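Cytochrome c' (Thermochromatium tepidum, PDB 3VRC) probably carries electrons as a class II c-type cytochrome, binding one covalently attached heme c in a four-helix bundle. Local coordinates at residues A42-A47 against A97-A102; S4-I9 against G67-R72. All blocks are in the same frame, centred on the assembly; numbering follows the deposited sequence.

Contact 1. Residues A42-A47 against A97-A102; sequences AANVVA and ALAAAA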
ATOM      1  N   ALA B  42       7.960   5.107  -5.416  1.00  9.05           N
ATOM      2  CA  ALA B  42       6.997   4.181  -6.015  1.00  9.18           C
ATOM      3  C   ALA B  42       7.477   2.746  -5.902  1.00  7.92           C
ATOM      4  O   ALA B  42       6.696   1.842  -5.561  1.00  8.48           O
ATOM      5  CB  ALA B  42       6.762   4.559  -7.441  1.00  9.76           C
ATOM      6  N   ALA B  43       8.745   2.504  -6.230  1.00  8.43           N
ATOM      7  CA  ALA B  43       9.309   1.158  -6.134  1.00  9.21           C
ATOM      8  C   ALA B  43       9.283   0.656  -4.700  1.00  8.76           C
ATOM      9  O   ALA B  43       9.052  -0.524  -4.453  1.00  8.53           O
ATOM     10  CB  ALA B  43      10.732   1.150  -6.656  1.00  9.73           C
ATOM     11  N   ASN B  44       9.521   1.567  -3.730  1.00  9.03           N
ATOM     12  CA  ASN B  44       9.485   1.136  -2.317  1.00  9.44           C
ATOM     13  C   ASN B  44       8.065   0.668  -1.939  1.00  8.53           C
ATOM     14  O   ASN B  44       7.965  -0.266  -1.128  1.00  9.06           O
ATOM     15  CB  ASN B  44       9.929   2.276  -1.417  1.00 10.00           C
ATOM     16  CG  ASN B  44      11.418   2.534  -1.506  1.00 11.59           C
ATOM     17  OD1 ASN B  44      12.167   1.764  -2.106  1.00 11.94           O
ATOM     18  ND2 ASN B  44      11.825   3.619  -0.884  1.00 14.58           N
ATOM     19  N   VAL B  45       7.052   1.312  -2.479  1.00  7.92           N
ATOM     20  CA  VAL B  45       5.681   0.846  -2.213  1.00  8.83           C
ATOM     21  C   VAL B  45       5.510  -0.578  -2.758  1.00  8.18           C
ATOM     22  O   VAL B  45       4.953  -1.468  -2.087  1.00  8.32           O
ATOM     23  CB  VAL B  45       4.634   1.765  -2.815  1.00  8.37           C
ATOM     24  CG1 VAL B  45       3.260   1.113  -2.710  1.00  9.44           C
ATOM     25  CG2 VAL B  45       4.617   3.110  -2.120  1.00  9.75           C
ATOM     26  N   VAL B  46       5.918  -0.804  -4.008  1.00  8.00           N
ATOM     27  CA  VAL B  46       5.701  -2.117  -4.607  1.00  8.32           C
ATOM     28  C   VAL B  46       6.430  -3.161  -3.849  1.00  7.89           C
ATOM     29  O   VAL B  46       5.874  -4.237  -3.539  1.00  8.96           O
ATOM     30  CB  VAL B  46       6.042  -2.072  -6.127  1.00  8.82           C
ATOM     31  CG1 VAL B  46       5.841  -3.472  -6.736  1.00 11.27           C
ATOM     32  CG2 VAL B  46       5.229  -1.066  -6.859  1.00 10.10           C
ATOM     33  N   ALA B  47       7.704  -2.912  -3.485  1.00  8.15           N
ATOM     34  CA  ALA B  47       8.463  -3.841  -2.694  1.00  8.56           C
ATOM     35  C   ALA B  47       7.807  -4.123  -1.359  1.00  8.85           C
ATOM     36  O   ALA B  47       7.722  -5.296  -0.905  1.00  9.68           O
ATOM     37  CB  ALA B  47       9.870  -3.340  -2.499  1.00 10.52           C
ATOM     38  N   ALA B  97      13.999  -6.403  -6.014  1.00 11.76           N
ATOM     39  CA  ALA B  97      15.000  -6.010  -7.014  1.00 12.89           C
ATOM     40  C   ALA B  97      14.677  -4.693  -7.698  1.00 11.57           C
ATOM     41  O   ALA B  97      15.605  -3.936  -8.034  1.00 12.50           O
ATOM     42  CB  ALA B  97      15.175  -7.165  -8.011  1.00 14.79           C
ATOM     43  N   LEU B  98      13.408  -4.398  -7.890  1.00 10.79           N
ATOM     44  CA  LEU B  98      13.008  -3.108  -8.421  1.00 10.38           C
ATOM     45  C   LEU B  98      13.335  -1.971  -7.465  1.00 10.59           C
ATOM     46  O   LEU B  98      13.837  -0.926  -7.885  1.00 10.82           O
ATOM     47  CB  LEU B  98      11.521  -3.184  -8.746  1.00 11.38           C
ATOM     48  CG  LEU B  98      10.870  -1.868  -9.202  1.00 11.10           C
ATOM     49  CD1 LEU B  98      11.566  -1.297 -10.430  1.00 12.82           C
ATOM     50  CD2 LEU B  98       9.369  -2.102  -9.406  1.00 13.32           C
ATOM     51  N   ALA B  99      13.064  -2.136  -6.168  1.00 10.58           N
ATOM     52  CA  ALA B  99      13.430  -1.103  -5.211  1.00 11.02           C
ATOM     53  C   ALA B  99      14.963  -0.918  -5.156  1.00 10.56           C
ATOM     54  O   ALA B  99      15.438   0.211  -5.048  1.00 11.19           O
ATOM     55  CB  ALA B  99      12.880  -1.472  -3.802  1.00 12.80           C
ATOM     56  N   ALA B 100      15.719  -2.016  -5.229  1.00 11.94           N
ATOM     57  CA  ALA B 100      17.176  -1.868  -5.257  1.00 12.52           C
ATOM     58  C   ALA B 100      17.635  -1.156  -6.537  1.00 13.03           C
ATOM     59  O   ALA B 100      18.495  -0.242  -6.453  1.00 13.89           O
ATOM     60  CB  ALA B 100      17.827  -3.242  -5.135  1.00 14.67           C
ATOM     61  N   ALA B 101      17.063  -1.457  -7.699  1.00 12.33           N
ATOM     62  CA  ALA B 101      17.409  -0.769  -8.933  1.00 12.63           C
ATOM     63  C   ALA B 101      17.054   0.699  -8.818  1.00 11.62           C
ATOM     64  O   ALA B 101      17.845   1.580  -9.215  1.00 12.41           O
ATOM     65  CB  ALA B 101      16.724  -1.400 -10.118  1.00 14.14           C
ATOM     66  N   ALA B 102      15.892   1.022  -8.266  1.00 11.37           N
ATOM     67  CA  ALA B 102      15.483   2.409  -8.165  1.00 11.22           C
ATOM     68  C   ALA B 102      16.406   3.177  -7.235  1.00 11.60           C
ATOM     69  O   ALA B 102      16.699   4.365  -7.481  1.00 12.53           O
ATOM     70  CB  ALA B 102      14.056   2.500  -7.646  1.00 11.42           C
TER
HETATM   71  O   HOH W   1      14.140   2.603  -4.025  0.50 11.92           O
HETATM   72  O   HOH W   2      14.664   2.068  -3.134  0.30 12.69           O
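Ala43 and Ala99 bring two helices of the cytochrome c' four-helix bundle together, helix 36-50 and helix 81-103. The two run nearly antiparallel, at 161° between their directions, and the axes of the short segments approach to 8.1 Å, a spacing made possible by the small alanine methyls at the interface. At the level of this pair the CA atoms of Ala43 and Ala99 are 4.8 Å apart. The Ala43 methyl does most of the work from its side. Instead of meeting the Ala99 methyl head-on, it rests over the backbone, with CB 3.8 Å from Ala99 CA. Farther along helix 81-103 the same Ala43 CB touches Ala102 CB at 3.7 Å, and on another side it lies 4.0 Å from Leu98 CG. Leu98 carries its CG anti to the backbone N (chi1 175°), which sets the branch point against the Ala43 methyl while the side chain also packs on Val110, Ala113 and Val117 of helix 107-128. Leu98 thus links the helix pair to a third helix of the bundle. One turn after Ala43, Ala47 CB closes on Ala99 CB, so the Ala99 methyl is held from the helix 36-50 side by the residue a turn beyond the one that covers its CA. The solvent-facing margin is polar. Asn44 starts out away from helix 81-103, but its CG lies beside its own backbone N (chi1 -73°), and the amide reaches back over the interface. Two water sites too close to be filled together, probably alternatives, each donate to Asn44 OD1 and to the carbonyl O of Ala99, bridging the helices. Asn44 OD1 also touches the Ala99 methyl, 3.7 Å from CB.

Contact 2. Residues S4-I9 against G67-R72; sequences SPEEQI and GAVKTR. With HEC (heme c), chain L.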
ATOM      1  N   SER B   4     -12.513 -10.393   9.043  1.00 14.87           N
ATOM      2  CA  SER B   4     -13.583 -11.153   8.435  1.00 14.88           C
ATOM      3  C   SER B   4     -13.234 -11.438   6.996  1.00 14.31           C
ATOM      4  O   SER B   4     -12.375 -10.778   6.415  1.00 13.58           O
ATOM      5  CB  SER B   4     -14.904 -10.371   8.491  1.00 15.95           C
ATOM      6  OG  SER B   4     -14.772  -9.237   7.613  1.00 15.47           O
ATOM      7  N   PRO B   5     -13.930 -12.369   6.383  1.00 14.59           N
ATOM      8  CA  PRO B   5     -13.709 -12.598   4.963  1.00 14.67           C
ATOM      9  C   PRO B   5     -13.912 -11.338   4.109  1.00 13.35           C
ATOM     10  O   PRO B   5     -13.105 -11.066   3.214  1.00 12.52           O
ATOM     11  CB  PRO B   5     -14.722 -13.729   4.672  1.00 17.92           C
ATOM     12  CG  PRO B   5     -14.762 -14.534   5.938  1.00 18.80           C
ATOM     13  CD  PRO B   5     -14.800 -13.437   6.976  1.00 18.01           C
ATOM     14  N   GLU B   6     -14.939 -10.556   4.385  1.00 13.13           N
ATOM     15  CA  GLU B   6     -15.160  -9.323   3.675  1.00 13.06           C
ATOM     16  C   GLU B   6     -13.970  -8.363   3.816  1.00 11.51           C
ATOM     17  O   GLU B   6     -13.514  -7.782   2.838  1.00 11.85           O
ATOM     18  CB  GLU B   6     -16.419  -8.628   4.198  1.00 15.45           C
ATOM     19  CG  GLU B   6     -16.641  -7.243   3.584  1.00 19.23           C
ATOM     20  CD  GLU B   6     -17.912  -6.605   4.082  1.00 19.16           C
ATOM     21  OE1 GLU B   6     -18.921  -7.288   4.226  1.00 25.46           O
ATOM     22  OE2 GLU B   6     -17.961  -5.396   4.299  1.00 31.65           O
ATOM     23  N   GLU B   7     -13.467  -8.236   5.036  1.00 11.84           N
ATOM     24  CA  GLU B   7     -12.326  -7.358   5.266  1.00 11.23           C
ATOM     25  C   GLU B   7     -11.066  -7.896   4.569  1.00 10.20           C
ATOM     26  O   GLU B   7     -10.243  -7.094   4.113  1.00 10.49           O
ATOM     27  CB  GLU B   7     -12.092  -7.196   6.770  1.00 13.04           C
ATOM     28  CG  GLU B   7     -13.218  -6.388   7.420  1.00 13.42           C
ATOM     29  CD  GLU B   7     -13.130  -6.457   8.916  1.00 16.20           C
ATOM     30  OE1 GLU B   7     -12.886  -7.501   9.531  1.00 18.13           O
ATOM     31  OE2 GLU B   7     -13.228  -5.384   9.522  1.00 24.00           O
ATOM     32  N   GLN B   8     -10.869  -9.202   4.526  1.00 11.33           N
ATOM     33  CA  GLN B   8      -9.693  -9.753   3.845  1.00 10.71           C
ATOM     34  C   GLN B   8      -9.763  -9.419   2.356  1.00 10.12           C
ATOM     35  O   GLN B   8      -8.763  -9.024   1.754  1.00  9.72           O
ATOM     36  CB  GLN B   8      -9.633 -11.272   4.034  1.00 12.10           C
ATOM     37  CG  GLN B   8      -9.205 -11.658   5.420  1.00 12.43           C
ATOM     38  CD  GLN B   8      -9.296 -13.167   5.567  1.00 14.13           C
ATOM     39  OE1 GLN B   8      -8.622 -13.888   4.866  1.00 15.55           O
ATOM     40  NE2 GLN B   8     -10.228 -13.628   6.408  1.00 18.47           N
ATOM     41  N   ILE B   9     -10.936  -9.564   1.743  1.00 10.50           N
ATOM     42  CA  ILE B   9     -11.100  -9.240   0.319  1.00 10.51           C
ATOM     43  C   ILE B   9     -10.807  -7.763   0.112  1.00  9.35           C
ATOM     44  O   ILE B   9     -10.050  -7.375  -0.790  1.00  9.90           O
ATOM     45  CB  ILE B   9     -12.503  -9.605  -0.177  1.00 11.25           C
ATOM     46  CG1 ILE B   9     -12.707 -11.133  -0.159  1.00 11.96           C
ATOM     47  CG2 ILE B   9     -12.732  -9.070  -1.545  1.00 11.80           C
ATOM     48  CD1 ILE B   9     -14.183 -11.535  -0.313  1.00 14.67           C
ATOM     49  N   GLY B  67     -21.941 -10.002  -0.130  1.00 48.49           N
ATOM     50  CA  GLY B  67     -22.860  -8.910  -0.474  1.00 52.74           C
ATOM     51  C   GLY B  67     -22.367  -8.039  -1.632  1.00 51.57           C
ATOM     52  O   GLY B  67     -22.062  -8.556  -2.718  1.00 54.49           O
ATOM     53  N   ALA B  68     -22.278  -6.723  -1.390  1.00 41.11           N
ATOM     54  CA  ALA B  68     -21.787  -5.747  -2.377  1.00 38.62           C
ATOM     55  C   ALA B  68     -20.261  -5.831  -2.619  1.00 35.84           C
ATOM     56  O   ALA B  68     -19.732  -5.216  -3.573  1.00 40.07           O
ATOM     57  CB  ALA B  68     -22.176  -4.329  -1.964  1.00 45.00           C
ATOM     58  N   VAL B  69     -19.562  -6.552  -1.740  1.00 33.23           N
ATOM     59  CA  VAL B  69     -18.111  -6.805  -1.890  1.00 27.02           C
ATOM     60  C   VAL B  69     -17.827  -8.013  -2.802  1.00 24.36           C
ATOM     61  O   VAL B  69     -18.013  -9.170  -2.449  1.00 27.24           O
ATOM     62  CB  VAL B  69     -17.397  -6.955  -0.523  1.00 30.43           C
ATOM     63  CG1 VAL B  69     -15.909  -7.269  -0.710  1.00 28.50           C
ATOM     64  CG2 VAL B  69     -17.629  -5.699   0.334  1.00 27.56           C
ATOM     65  N   LYS B  70     -17.434  -7.698  -4.014  1.00 21.49           N
ATOM     66  CA  LYS B  70     -17.203  -8.710  -5.052  1.00 19.64           C
ATOM     67  C   LYS B  70     -15.709  -8.977  -5.168  1.00 18.83           C
ATOM     68  O   LYS B  70     -14.897  -8.065  -5.061  1.00 26.03           O
ATOM     69  CB  LYS B  70     -17.706  -8.218  -6.381  1.00 24.52           C
ATOM     70  CG  LYS B  70     -19.193  -7.979  -6.330  1.00 30.43           C
ATOM     71  CD  LYS B  70     -19.866  -8.054  -7.694  1.00 39.69           C
ATOM     72  CE  LYS B  70     -21.360  -7.760  -7.583  1.00 53.03           C
ATOM     73  NZ  LYS B  70     -22.132  -8.659  -6.668  1.00 67.86           N
ATOM     74  N   THR B  71     -15.326 -10.230  -5.347  1.00 17.15           N
ATOM     75  CA  THR B  71     -13.962 -10.624  -5.570  1.00 14.80           C
ATOM     76  C   THR B  71     -13.726 -11.023  -7.010  1.00 14.18           C
ATOM     77  O   THR B  71     -14.622 -11.584  -7.647  1.00 17.13           O
ATOM     78  CB  THR B  71     -13.533 -11.741  -4.565  1.00 15.91           C
ATOM     79  OG1 THR B  71     -12.161 -12.011  -4.810  1.00 13.49           O
ATOM     80  CG2 THR B  71     -14.309 -13.078  -4.710  1.00 18.13           C
ATOM     81  N   ARG B  72     -12.526 -10.732  -7.516  1.00 12.87           N
ATOM     82  CA  ARG B  72     -12.078 -11.244  -8.785  1.00 13.86           C
ATOM     83  C   ARG B  72     -11.156 -12.446  -8.642  1.00 12.58           C
ATOM     84  O   ARG B  72     -10.584 -12.898  -9.677  1.00 14.64           O
ATOM     85  CB  ARG B  72     -11.348 -10.116  -9.540  1.00 13.59           C
ATOM     86  CG  ARG B  72     -12.317  -9.017 -10.007  1.00 14.94           C
ATOM     87  CD  ARG B  72     -11.639  -7.777 -10.594  1.00 17.02           C
ATOM     88  NE  ARG B  72     -10.877  -8.107 -11.801  1.00 16.72           N
ATOM     89  CZ  ARG B  72     -10.046  -7.267 -12.412  1.00 16.86           C
ATOM     90  NH1 ARG B  72      -9.852  -6.014 -11.961  1.00 19.07           N
ATOM     91  NH2 ARG B  72      -9.398  -7.699 -13.488  1.00 20.45           N
TER
HETATM   92 FE   HEC L 201      -3.015  -8.514  -8.665  1.00  8.98          FE
HETATM   93  CHA HEC L 201      -6.414  -8.013  -8.288  1.00  9.61           C
HETATM   94  CHB HEC L 201      -2.620  -5.250  -9.661  1.00  9.82           C
HETATM   95  CHC HEC L 201       0.369  -8.855  -8.490  1.00  9.30           C
HETATM   96  CHD HEC L 201      -3.427 -11.743  -7.665  1.00 10.58           C
HETATM   97  NA  HEC L 201      -4.305  -6.925  -8.999  1.00  9.68           N
HETATM   98  C1A HEC L 201      -5.647  -6.910  -8.782  1.00  9.15           C
HETATM   99  C2A HEC L 201      -6.202  -5.682  -9.224  1.00 10.39           C
HETATM  100  C3A HEC L 201      -5.119  -4.865  -9.651  1.00 10.16           C
HETATM  101  C4A HEC L 201      -3.961  -5.693  -9.425  1.00  9.35           C
HETATM  102  CMA HEC L 201      -5.127  -3.462 -10.119  1.00 11.83           C
HETATM  103  CAA HEC L 201      -7.661  -5.365  -9.311  1.00 14.27           C
HETATM  104  CBA HEC L 201      -8.095  -4.193  -8.570  1.00 14.42           C
HETATM  105  CGA HEC L 201      -7.799  -4.460  -7.136  1.00 10.75           C
HETATM  106  O1A HEC L 201      -7.340  -3.457  -6.481  1.00 13.77           O
HETATM  107  O2A HEC L 201      -8.037  -5.527  -6.557  1.00 13.32           O
HETATM  108  NB  HEC L 201      -1.428  -7.256  -8.961  1.00  8.97           N
HETATM  109  C1B HEC L 201      -1.454  -6.000  -9.384  1.00  9.08           C
HETATM  110  C2B HEC L 201      -0.137  -5.472  -9.666  1.00  9.12           C
HETATM  111  C3B HEC L 201       0.711  -6.513  -9.282  1.00  9.09           C
HETATM  112  C4B HEC L 201      -0.122  -7.611  -8.846  1.00  8.70           C
HETATM  113  CMB HEC L 201       0.216  -4.143 -10.180  1.00 10.60           C
HETATM  114  CAB HEC L 201       2.224  -6.620  -9.353  1.00  9.73           C
HETATM  115  CBB HEC L 201       3.008  -5.428  -8.967  1.00 10.27           C
HETATM  116  NC  HEC L 201      -1.748 -10.033  -8.160  1.00  9.80           N
HETATM  117  C1C HEC L 201      -0.378 -10.010  -8.175  1.00  9.47           C
HETATM  118  C2C HEC L 201       0.200 -11.318  -7.878  1.00  9.59           C
HETATM  119  C3C HEC L 201      -0.928 -12.128  -7.625  1.00  9.72           C
HETATM  120  C4C HEC L 201      -2.099 -11.296  -7.833  1.00  9.28           C
HETATM  121  CMC HEC L 201       1.655 -11.599  -7.905  1.00 11.00           C
HETATM  122  CAC HEC L 201      -0.982 -13.598  -7.291  1.00 10.39           C
HETATM  123  CBC HEC L 201       0.273 -14.195  -6.729  1.00 11.89           C
HETATM  124  ND  HEC L 201      -4.582  -9.665  -8.152  1.00  9.91           N
HETATM  125  C1D HEC L 201      -4.578 -10.958  -7.747  1.00  9.71           C
HETATM  126  C2D HEC L 201      -5.877 -11.449  -7.398  1.00 10.23           C
HETATM  127  C3D HEC L 201      -6.731 -10.381  -7.498  1.00  9.54           C
HETATM  128  C4D HEC L 201      -5.878  -9.264  -7.937  1.00  9.51           C
HETATM  129  CMD HEC L 201      -6.217 -12.868  -6.994  1.00 11.32           C
HETATM  130  CAD HEC L 201      -8.187 -10.273  -7.164  1.00 11.02           C
HETATM  131  CBD HEC L 201      -8.359  -9.849  -5.680  1.00 10.90           C
HETATM  132  CGD HEC L 201      -9.814  -9.858  -5.240  1.00 10.13           C
HETATM  133  O1D HEC L 201     -10.647  -9.281  -5.998  1.00 10.83           O
HETATM  134  O2D HEC L 201     -10.103 -10.461  -4.195  1.00 11.61           O
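Val69 meets Glu6 and Ile9 with a different methyl for each. The Glu6 side chain lies roughly perpendicular to that of Val69, and its CG makes the closest touch, 3.7 Å from Val69 CG2; the carboxylate carbon and OE2 follow over the same methyl. Ile9 instead runs alongside Val69 but points the other way, bringing Ile9 CG2 to 3.7 Å from Val69 CG1. Both of these methyls stand anti to the backbone N of their own residue (chi1 178° for Val69), and the same Ile9 methyl also lies against Thr71, with Ile9 CG2 4.1 Å from Thr71 CB. With an alanine at Glu6, the CG and carboxylate lying on Val69 CG2 are gone, which is likely to open a gap beside that methyl. The contact joins the start of helix 5-31 to the loop ahead of helix 75-78. The helix opens with a capping box: Glu7 N donates to Ser4 OG, and Ser4 N returns a bond of 3.0 Å to the anti lone pair of Glu7 OE1. Beyond Val69 the loop turns to the heme, and Thr71 and Arg72 hold both oxygens of one propionate. Thr71 OG1 donates to heme O2D over 2.6 Å, and is itself bonded to Ala73 N and Arg12 NH2. Arg12 and Gln13 of helix 5-31 also hydrogen-bond the heme. Ile9 CG2 comes within 4.0 Å of that same O2D, while heme O1D takes an almost straight bond, 171° at the hydrogen, from Arg72 N at 2.8 Å.

Overall arrangement
The two contacts lie on opposite sides of the chain's centre, their own centres 28 Å apart. Contact 1 is largely buried and joins two bundle helices; contact 2 is a surface contact between the start of helix 5-31 and a loop. Helix 5-31 still reaches both regions, because Asn22, Ile26 and Phe18 pack on Ala42 and Val45, which take no part in the contact with 97-102. The areas buried are similar, 229 and 208 Å², yet the chemistry differs: small alanine methyls and a water bridge in contact 1, branched aliphatic groups beside a heme propionate in contact 2. The heme is hydrogen-bonded directly by contact 2, whereas the side chain of Leu98 in contact 1 stays about 7 Å from it.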